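Local structure of putative iron binding protein (Bordetella pertussis Tohama I, 1Y9U) at residues 286-289 with 290-294. The protein binds ferric iron through tyrosine side chains and probably serves iron uptake as a periplasmic solute-binding protein. Sequence-based numbering, arbitrary orientation.
Sequences DAVV and ASFGP
Asp286 O accepts from Ala290 N at 2.9 Å, the first backbone bond of the short helix 287-291. The same aspartate is its N-cap: OD2 takes weak capping bonds from Val288 N and Val289 N and a further hydrogen bond from Asn206 ND2, tying this end to helix 198-206. Ala287 O follows with the next helical bond, to Ser291 N at 3.1 Å. Val288 CG1, anti to the backbone N (chi1 175°), packs 3.8 Å from CE2 of Phe292, while Val288 O sits over one face of that ring, toward the rim. Val288 O also accepts from Ser291 OG at 2.6 Å, in the carbonyl plane on a lone pair, because the serine hydroxyl folds back between its own N and carbonyl carbon (chi1 81°). Val289 CA lies over the same ring face, a CH-pi contact 4.0 Å from the centroid. Val289 O accepts from Phe292 N at 3.1 Å and from a water that also donates to Gly293 O, bridging the turn where glycine takes positive phi. The Phe292 side chain, about 8 Å from that of Tyr200, an iron ligand in another structure of this protein, also touches Ala198 and Val201. The last turn thus pairs its carbonyls beside an apolar ring.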
ATOM      1  N   ASP A 286      -6.192   9.593  11.111  1.00 14.03           N
ATOM      2  CA  ASP A 286      -7.644   9.713  10.924  1.00 13.33           C
ATOM      3  C   ASP A 286      -8.360   8.887  11.996  1.00 12.73           C
ATOM      4  O   ASP A 286      -7.938   7.782  12.322  1.00 12.10           O
ATOM      5  CB  ASP A 286      -8.052   9.212   9.554  1.00 13.58           C
ATOM      6  CG  ASP A 286      -9.529   9.186   9.400  1.00 14.28           C
ATOM      7  OD1 ASP A 286     -10.121  10.277   9.277  1.00 15.63           O
ATOM      8  OD2 ASP A 286     -10.163   8.116   9.463  1.00 13.86           O
ATOM      9  N   ALA A 287      -9.491   9.388  12.490  1.00 13.32           N
ATOM     10  CA  ALA A 287     -10.184   8.747  13.589  1.00 12.88           C
ATOM     11  C   ALA A 287     -10.633   7.309  13.271  1.00 12.22           C
ATOM     12  O   ALA A 287     -10.568   6.456  14.118  1.00 12.65           O
ATOM     13  CB  ALA A 287     -11.390   9.576  14.021  1.00 13.53           C
ATOM     14  N   VAL A 288     -11.149   7.092  12.067  1.00 11.94           N
ATOM     15  CA  VAL A 288     -11.512   5.740  11.649  1.00 11.42           C
ATOM     16  C   VAL A 288     -10.270   4.831  11.628  1.00 10.72           C
ATOM     17  O   VAL A 288     -10.291   3.734  12.153  1.00 10.59           O
ATOM     18  CB  VAL A 288     -12.227   5.745  10.285  1.00 11.34           C
ATOM     19  CG1 VAL A 288     -12.483   4.325   9.821  1.00 11.56           C
ATOM     20  CG2 VAL A 288     -13.539   6.528  10.373  1.00 11.93           C
ATOM     21  N   VAL A 289      -9.187   5.312  11.039  1.00 10.92           N
ATOM     22  CA  VAL A 289      -7.969   4.508  10.975  1.00 10.87           C
ATOM     23  C   VAL A 289      -7.477   4.153  12.404  1.00 11.01           C
ATOM     24  O   VAL A 289      -7.110   3.021  12.683  1.00 11.41           O
ATOM     25  CB  VAL A 289      -6.890   5.222  10.156  1.00 10.43           C
ATOM     26  CG1 VAL A 289      -5.550   4.439  10.230  1.00 11.78           C
ATOM     27  CG2 VAL A 289      -7.335   5.391   8.714  1.00 10.78           C
ATOM     28  N   ALA A 290      -7.509   5.129  13.315  1.00 11.42           N
ATOM     29  CA  ALA A 290      -7.127   4.886  14.713  1.00 12.91           C
ATOM     30  C   ALA A 290      -7.988   3.813  15.372  1.00 12.91           C
ATOM     31  O   ALA A 290      -7.512   3.035  16.167  1.00 14.17           O
ATOM     32  CB  ALA A 290      -7.190   6.184  15.519  1.00 13.90           C
ATOM     33  N   SER A 291      -9.263   3.772  14.995  1.00 12.80           N
ATOM     34  CA  SER A 291     -10.213   2.813  15.559  1.00 13.33           C
ATOM     35  C   SER A 291      -9.893   1.375  15.217  1.00 12.99           C
ATOM     36  O   SER A 291     -10.395   0.455  15.860  1.00 14.79           O
ATOM     37  CB  SER A 291     -11.657   3.148  15.147  1.00 13.63           C
ATOM     38  OG  SER A 291     -11.973   2.692  13.843  1.00 14.30           O
ATOM     39  N   PHE A 292      -9.039   1.158  14.215  1.00 12.72           N
ATOM     40  CA  PHE A 292      -8.639  -0.196  13.869  1.00 12.73           C
ATOM     41  C   PHE A 292      -7.730  -0.824  14.939  1.00 13.70           C
ATOM     42  O   PHE A 292      -7.422  -2.005  14.875  1.00 15.00           O
ATOM     43  CB  PHE A 292      -7.924  -0.216  12.512  1.00 11.76           C
ATOM     44  CG  PHE A 292      -8.738   0.323  11.342  1.00 11.30           C
ATOM     45  CD1 PHE A 292      -8.083   0.723  10.185  1.00 11.36           C
ATOM     46  CD2 PHE A 292     -10.126   0.407  11.389  1.00 12.57           C
ATOM     47  CE1 PHE A 292      -8.806   1.213   9.078  1.00 11.76           C
ATOM     48  CE2 PHE A 292     -10.850   0.908  10.297  1.00 12.06           C
ATOM     49  CZ  PHE A 292     -10.186   1.304   9.146  1.00 12.18           C
ATOM     50  N   GLY A 293      -7.251  -0.009  15.867  1.00 14.45           N
ATOM     51  CA  GLY A 293      -6.435  -0.490  16.971  1.00 15.23           C
ATOM     52  C   GLY A 293      -4.967  -0.479  16.607  1.00 15.34           C
ATOM     53  O   GLY A 293      -4.583   0.031  15.572  1.00 14.55           O
ATOM     54  N   PRO A 294      -4.129  -1.049  17.457  1.00 16.08           N
ATOM     55  CA  PRO A 294      -2.684  -0.981  17.253  1.00 16.13           C
ATOM     56  C   PRO A 294      -2.253  -1.760  16.005  1.00 15.56           C
ATOM     57  O   PRO A 294      -2.721  -2.869  15.756  1.00 16.97           O
ATOM     58  CB  PRO A 294      -2.138  -1.630  18.535  1.00 16.70           C
ATOM     59  CG  PRO A 294      -3.212  -2.507  18.981  1.00 18.35           C
ATOM     60  CD  PRO A 294      -4.478  -1.787  18.682  1.00 17.12           C
TER
HETATM   61  O   HOH W   1      -4.788   2.012  13.717  1.00 12.27           O